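Long-range contact in bifunctional purine biosynthetic protein ADE5,7 (PDB 7LVO), which catalyses two ATP-dependent steps of de novo purine biosynthesis, the portion described here being its N-terminal GAR synthetase half, which joins glycine to phosphoribosylamine: residues R48-V62 / T341-A355. Sequence-based numbering, arbitrary orientation.
Sequences REHALAFKLAQSSRV and TQALMLLLDEQTDLA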
loop_
_atom_site.group_PDB
_atom_site.type_symbol
_atom_site.label_atom_id
_atom_site.label_comp_id
_atom_site.label_asym_id
_atom_site.label_seq_id
_atom_site.Cartn_x
_atom_site.Cartn_y
_atom_site.Cartn_z
ATOM N N ARG A 48 -2.737 -7.557 -2.489
ATOM C CA ARG A 48 -3.626 -6.419 -2.686
ATOM C C ARG A 48 -4.465 -6.600 -3.942
ATOM O O ARG A 48 -5.662 -6.292 -3.944
ATOM C CB ARG A 48 -2.812 -5.135 -2.762
ATOM C CG ARG A 48 -3.638 -3.884 -3.053
ATOM C CD ARG A 48 -2.929 -2.976 -4.054
ATOM N NE ARG A 48 -1.635 -2.506 -3.581
ATOM C CZ ARG A 48 -0.461 -2.966 -3.995
ATOM N NH1 ARG A 48 -0.373 -3.916 -4.908
ATOM N NH2 ARG A 48 0.653 -2.455 -3.480
ATOM N N GLU A 49 -3.857 -7.102 -5.021
ATOM C CA GLU A 49 -4.605 -7.310 -6.260
ATOM C C GLU A 49 -5.664 -8.390 -6.081
ATOM O O GLU A 49 -6.826 -8.204 -6.460
ATOM C CB GLU A 49 -3.651 -7.670 -7.393
ATOM C CG GLU A 49 -2.938 -6.477 -8.007
ATOM C CD GLU A 49 -2.042 -5.762 -7.028
ATOM O OE1 GLU A 49 -1.190 -6.416 -6.389
ATOM O OE2 GLU A 49 -2.189 -4.544 -6.878
ATOM N N HIS A 50 -5.283 -9.533 -5.497
ATOM C CA HIS A 50 -6.262 -10.590 -5.284
ATOM C C HIS A 50 -7.402 -10.105 -4.398
ATOM O O HIS A 50 -8.576 -10.355 -4.693
ATOM C CB HIS A 50 -5.583 -11.816 -4.675
ATOM C CG HIS A 50 -6.446 -13.037 -4.654
ATOM N ND1 HIS A 50 -6.048 -14.221 -4.071
ATOM C CD2 HIS A 50 -7.689 -13.258 -5.140
ATOM C CE1 HIS A 50 -7.009 -15.119 -4.199
ATOM N NE2 HIS A 50 -8.015 -14.560 -4.846
ATOM N N ALA A 51 -7.078 -9.405 -3.313
ATOM C CA ALA A 51 -8.119 -8.890 -2.430
ATOM C C ALA A 51 -9.013 -7.884 -3.156
ATOM O O ALA A 51 -10.236 -7.874 -2.963
ATOM C CB ALA A 51 -7.482 -8.256 -1.195
ATOM N N LEU A 52 -8.424 -7.019 -3.983
ATOM C CA LEU A 52 -9.238 -6.079 -4.755
ATOM C C LEU A 52 -10.078 -6.809 -5.800
ATOM O O LEU A 52 -11.282 -6.551 -5.936
ATOM C CB LEU A 52 -8.351 -5.026 -5.420
ATOM C CG LEU A 52 -7.706 -4.021 -4.483
ATOM C CD1 LEU A 52 -6.638 -3.205 -5.212
ATOM C CD2 LEU A 52 -8.755 -3.087 -3.873
ATOM N N ALA A 53 -9.459 -7.721 -6.554
ATOM C CA ALA A 53 -10.217 -8.535 -7.496
ATOM C C ALA A 53 -11.338 -9.278 -6.790
ATOM O O ALA A 53 -12.434 -9.436 -7.347
ATOM C CB ALA A 53 -9.291 -9.525 -8.212
ATOM N N PHE A 54 -11.079 -9.737 -5.562
ATOM C CA PHE A 54 -12.093 -10.441 -4.793
ATOM C C PHE A 54 -13.349 -9.595 -4.637
ATOM O O PHE A 54 -14.462 -10.069 -4.882
ATOM C CB PHE A 54 -11.505 -10.829 -3.429
ATOM C CG PHE A 54 -12.520 -11.319 -2.436
ATOM C CD1 PHE A 54 -13.061 -12.593 -2.544
ATOM C CD2 PHE A 54 -12.915 -10.511 -1.381
ATOM C CE1 PHE A 54 -13.990 -13.050 -1.620
ATOM C CE2 PHE A 54 -13.845 -10.963 -0.453
ATOM C CZ PHE A 54 -14.381 -12.232 -0.575
ATOM N N LYS A 55 -13.188 -8.336 -4.238
ATOM C CA LYS A 55 -14.344 -7.468 -4.025
ATOM C C LYS A 55 -14.952 -7.003 -5.344
ATOM O O LYS A 55 -16.174 -7.059 -5.527
ATOM C CB LYS A 55 -13.942 -6.266 -3.173
ATOM C CG LYS A 55 -13.530 -6.611 -1.750
ATOM C CD LYS A 55 -14.665 -7.289 -0.971
ATOM C CE LYS A 55 -15.914 -6.417 -0.905
ATOM N NZ LYS A 55 -16.964 -7.010 -0.024
ATOM N N LEU A 56 -14.112 -6.562 -6.286
ATOM C CA LEU A 56 -14.632 -6.077 -7.562
ATOM C C LEU A 56 -15.473 -7.140 -8.259
ATOM O O LEU A 56 -16.500 -6.826 -8.879
ATOM C CB LEU A 56 -13.483 -5.627 -8.461
ATOM C CG LEU A 56 -12.668 -4.438 -7.959
ATOM C CD1 LEU A 56 -11.484 -4.188 -8.881
ATOM C CD2 LEU A 56 -13.520 -3.187 -7.825
ATOM N N ALA A 57 -15.065 -8.407 -8.157
ATOM C CA ALA A 57 -15.787 -9.479 -8.833
ATOM C C ALA A 57 -17.189 -9.688 -8.268
ATOM O O ALA A 57 -18.018 -10.333 -8.920
ATOM C CB ALA A 57 -14.995 -10.783 -8.739
ATOM N N GLN A 58 -17.475 -9.160 -7.084
ATOM C CA GLN A 58 -18.805 -9.258 -6.502
ATOM C C GLN A 58 -19.749 -8.161 -6.981
ATOM O O GLN A 58 -20.954 -8.246 -6.716
ATOM C CB GLN A 58 -18.714 -9.206 -4.975
ATOM C CG GLN A 58 -17.980 -10.385 -4.358
ATOM C CD GLN A 58 -17.850 -10.259 -2.855
ATOM O OE1 GLN A 58 -17.555 -9.179 -2.335
ATOM N NE2 GLN A 58 -18.085 -11.350 -2.149
ATOM N N SER A 59 -19.235 -7.144 -7.668
ATOM C CA SER A 59 -20.084 -6.066 -8.165
ATOM C C SER A 59 -20.928 -6.556 -9.333
ATOM O O SER A 59 -20.410 -7.135 -10.288
ATOM C CB SER A 59 -19.233 -4.880 -8.602
ATOM O OG SER A 59 -19.953 -4.015 -9.481
ATOM N N SER A 60 -22.235 -6.302 -9.266
ATOM C CA SER A 60 -23.113 -6.604 -10.391
ATOM C C SER A 60 -22.887 -5.671 -11.571
ATOM O O SER A 60 -23.452 -5.907 -12.644
ATOM C CB SER A 60 -24.582 -6.541 -9.951
ATOM O OG SER A 60 -24.926 -5.244 -9.509
ATOM N N ARG A 61 -22.094 -4.617 -11.400
ATOM C CA ARG A 61 -21.760 -3.704 -12.487
ATOM C C ARG A 61 -20.455 -4.070 -13.181
ATOM O O ARG A 61 -20.020 -3.342 -14.077
ATOM C CB ARG A 61 -21.675 -2.270 -11.958
ATOM C CG ARG A 61 -23.020 -1.680 -11.542
ATOM C CD ARG A 61 -22.864 -0.272 -10.997
ATOM N NE ARG A 61 -21.969 0.538 -11.814
ATOM C CZ ARG A 61 -22.276 1.019 -13.011
ATOM N NH1 ARG A 61 -23.447 0.773 -13.574
ATOM N NH2 ARG A 61 -21.384 1.761 -13.662
ATOM N N VAL A 62 -19.822 -5.173 -12.788
ATOM C CA VAL A 62 -18.545 -5.598 -13.343
ATOM C C VAL A 62 -18.744 -6.938 -14.035
ATOM O O VAL A 62 -19.276 -7.879 -13.436
ATOM C CB VAL A 62 -17.463 -5.697 -12.251
ATOM C CG1 VAL A 62 -16.191 -6.320 -12.815
ATOM C CG2 VAL A 62 -17.185 -4.326 -11.664
ATOM N N THR A 341 -4.730 -3.940 2.757
ATOM C CA THR A 341 -5.910 -4.095 1.913
ATOM C C THR A 341 -6.590 -5.433 2.151
ATOM O O THR A 341 -7.825 -5.506 2.214
ATOM C CB THR A 341 -5.522 -3.949 0.442
ATOM O OG1 THR A 341 -4.981 -2.643 0.220
ATOM C CG2 THR A 341 -6.727 -4.156 -0.469
ATOM N N GLN A 342 -5.802 -6.505 2.294
ATOM C CA GLN A 342 -6.397 -7.827 2.483
ATOM C C GLN A 342 -7.314 -7.868 3.697
ATOM O O GLN A 342 -8.322 -8.585 3.692
ATOM C CB GLN A 342 -5.303 -8.885 2.627
ATOM C CG GLN A 342 -4.482 -9.117 1.353
ATOM C CD GLN A 342 -3.255 -8.225 1.262
ATOM O OE1 GLN A 342 -3.349 -6.994 1.325
ATOM N NE2 GLN A 342 -2.090 -8.847 1.114
ATOM N N ALA A 343 -6.989 -7.108 4.741
ATOM C CA ALA A 343 -7.857 -7.073 5.916
ATOM C C ALA A 343 -9.006 -6.087 5.740
ATOM O O ALA A 343 -10.143 -6.397 6.103
ATOM C CB ALA A 343 -7.043 -6.719 7.160
ATOM N N LEU A 344 -8.728 -4.912 5.166
ATOM C CA LEU A 344 -9.751 -3.872 5.061
ATOM C C LEU A 344 -10.865 -4.276 4.101
ATOM O O LEU A 344 -12.035 -3.935 4.323
ATOM C CB LEU A 344 -9.121 -2.563 4.618
ATOM C CG LEU A 344 -8.254 -1.838 5.648
ATOM C CD1 LEU A 344 -7.454 -0.704 5.008
ATOM C CD2 LEU A 344 -9.104 -1.311 6.785
ATOM N N MET A 345 -10.523 -4.988 3.025
ATOM C CA MET A 345 -11.543 -5.441 2.087
ATOM C C MET A 345 -12.594 -6.295 2.788
ATOM O O MET A 345 -13.751 -6.344 2.353
ATOM C CB MET A 345 -10.908 -6.229 0.947
ATOM C CG MET A 345 -10.077 -5.389 -0.029
ATOM S SD MET A 345 -11.038 -4.139 -0.905
ATOM C CE MET A 345 -10.692 -2.687 0.074
ATOM N N LEU A 346 -12.211 -6.983 3.863
ATOM C CA LEU A 346 -13.154 -7.805 4.612
ATOM C C LEU A 346 -14.044 -6.995 5.544
ATOM O O LEU A 346 -14.945 -7.572 6.158
ATOM C CB LEU A 346 -12.400 -8.863 5.412
ATOM C CG LEU A 346 -12.001 -10.120 4.654
ATOM C CD1 LEU A 346 -11.363 -9.791 3.319
ATOM C CD2 LEU A 346 -11.068 -10.973 5.500
ATOM N N LEU A 347 -13.820 -5.688 5.667
ATOM C CA LEU A 347 -14.657 -4.830 6.497
ATOM C C LEU A 347 -15.645 -4.003 5.684
ATOM O O LEU A 347 -16.467 -3.293 6.271
ATOM C CB LEU A 347 -13.791 -3.898 7.350
ATOM C CG LEU A 347 -12.959 -4.562 8.446
ATOM C CD1 LEU A 347 -12.167 -3.509 9.219
ATOM C CD2 LEU A 347 -13.824 -5.369 9.393
ATOM N N LEU A 348 -15.587 -4.070 4.355
ATOM C CA LEU A 348 -16.594 -3.413 3.532
ATOM C C LEU A 348 -17.924 -4.141 3.684
ATOM O O LEU A 348 -18.002 -5.348 3.457
ATOM C CB LEU A 348 -16.154 -3.397 2.075
ATOM C CG LEU A 348 -15.005 -2.455 1.710
ATOM C CD1 LEU A 348 -14.528 -2.719 0.282
ATOM C CD2 LEU A 348 -15.430 -1.011 1.865
ATOM N N ASP A 349 -18.972 -3.416 4.073
ATOM C CA ASP A 349 -20.276 -4.045 4.220
ATOM C C ASP A 349 -20.764 -4.575 2.872
ATOM O O ASP A 349 -20.361 -4.110 1.799
ATOM C CB ASP A 349 -21.296 -3.066 4.809
ATOM C CG ASP A 349 -21.538 -1.852 3.920
ATOM O OD1 ASP A 349 -21.874 -2.024 2.732
ATOM O OD2 ASP A 349 -21.410 -0.720 4.420
ATOM N N GLU A 350 -21.646 -5.571 2.937
ATOM C CA GLU A 350 -22.157 -6.188 1.716
ATOM C C GLU A 350 -23.044 -5.253 0.907
ATOM O O GLU A 350 -23.469 -5.625 -0.189
ATOM C CB GLU A 350 -22.915 -7.472 2.058
ATOM C CG GLU A 350 -22.059 -8.518 2.757
ATOM C CD GLU A 350 -20.814 -8.883 1.967
ATOM O OE1 GLU A 350 -20.727 -8.519 0.776
ATOM O OE2 GLU A 350 -19.917 -9.535 2.540
ATOM N N GLN A 351 -23.337 -4.056 1.416
ATOM C CA GLN A 351 -24.034 -3.044 0.638
ATOM C C GLN A 351 -23.086 -2.204 -0.208
ATOM O O GLN A 351 -23.525 -1.598 -1.191
ATOM C CB GLN A 351 -24.835 -2.124 1.564
ATOM C CG GLN A 351 -26.066 -1.509 0.922
ATOM C CD GLN A 351 -27.192 -2.513 0.757
ATOM O OE1 GLN A 351 -27.064 -3.671 1.152
ATOM N NE2 GLN A 351 -28.301 -2.074 0.165
ATOM N N THR A 352 -21.802 -2.162 0.149
ATOM C CA THR A 352 -20.834 -1.335 -0.554
ATOM C C THR A 352 -20.322 -2.054 -1.793
ATOM O O THR A 352 -19.837 -3.188 -1.708
ATOM C CB THR A 352 -19.661 -0.989 0.363
ATOM O OG1 THR A 352 -20.120 -0.164 1.441
ATOM C CG2 THR A 352 -18.580 -0.257 -0.419
ATOM N N ASP A 353 -20.420 -1.388 -2.939
ATOM C CA ASP A 353 -19.865 -1.876 -4.197
ATOM C C ASP A 353 -18.518 -1.197 -4.397
ATOM O O ASP A 353 -18.457 0.014 -4.629
ATOM C CB ASP A 353 -20.811 -1.584 -5.362
ATOM C CG ASP A 353 -20.274 -2.089 -6.697
ATOM O OD1 ASP A 353 -19.050 -2.050 -6.907
ATOM O OD2 ASP A 353 -21.081 -2.521 -7.541
ATOM N N LEU A 354 -17.435 -1.975 -4.309
ATOM C CA LEU A 354 -16.106 -1.387 -4.446
ATOM C C LEU A 354 -15.918 -0.784 -5.832
ATOM O O LEU A 354 -15.268 0.257 -5.976
ATOM C CB LEU A 354 -15.029 -2.425 -4.169
ATOM C CG LEU A 354 -13.597 -1.904 -4.239
ATOM C CD1 LEU A 354 -13.394 -0.681 -3.359
ATOM C CD2 LEU A 354 -12.607 -3.014 -3.851
ATOM N N ALA A 355 -16.468 -1.429 -6.864
ATOM C CA ALA A 355 -16.361 -0.881 -8.214
ATOM C C ALA A 355 -16.998 0.506 -8.287
ATOM O O ALA A 355 -16.419 1.448 -8.843
ATOM C CB ALA A 355 -17.011 -1.835 -9.215
HETATM O O HOH W 1 -17.953 -5.042 -4.470
HETATM O O HOH W 2 -16.449 -7.269 2.668
HETATM O O HOH W 3 -19.026 -5.355 -0.526
HETATM O O HOH W 4 -22.969 -4.247 -6.716
#
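Lys55 of helix 47-56 lies along Leu354, Met345 and Leu348 of segment 341-355, each carbon of its side chain touching one of them. CB lies 3.6 Å from CD2 of Leu354; CG rests on the thioether of Met345, 3.6 Å from SD; CD passes Met345 O, and CE comes up to CD1 of Leu348. Bends at chi2 (-61°) and chi3 (-58°) curl the chain over Met345 before an extended last torsion carries NZ to two waters that lie between it and backbone carbonyls of the partner segment. Both waters accept from NZ and donate onward: one, its oxygen 2.8 Å from Lys55 NZ, to Met345 O and Leu348 O, the other to Asp349 O and Thr352 O. Gln58 OE1 takes a weak bond from NZ. Glu350 OE1, 4.1 Å from Lys55 NZ, is a nearby opposite charge beyond salt-bridge range. Helix 47-56 follows strand 38-44 of the parallel sheet in the N domain, whereas the partner segment belongs to the ATP-grasp region, consistent with a contact between these two parts of GAR synthetase. Toward the start of the helix, Ala51 CB sits against CA and CG of Gln342, whose NE2 bonds to Asp338. Further along, Leu52 CD2 touches both Met345 SD and Leu354 CD2, which lie on one side of it, and Leu56 CD2 packs on Leu354 CG at 3.8 Å. Val62 CG2 presses tightly on Ala355 CB. Beyond the helix, Ser59 OG donates to Asp353 OD2 (2.7 Å) on the syn side, 16° out of the carboxylate plane; the same hydroxyl oxygen accepts from Arg61 N, forming an ST turn. Asp353 is also the N-cap of helix 354-362, its OD1 taking the N-H of Glu356, and a further water donates to OD2.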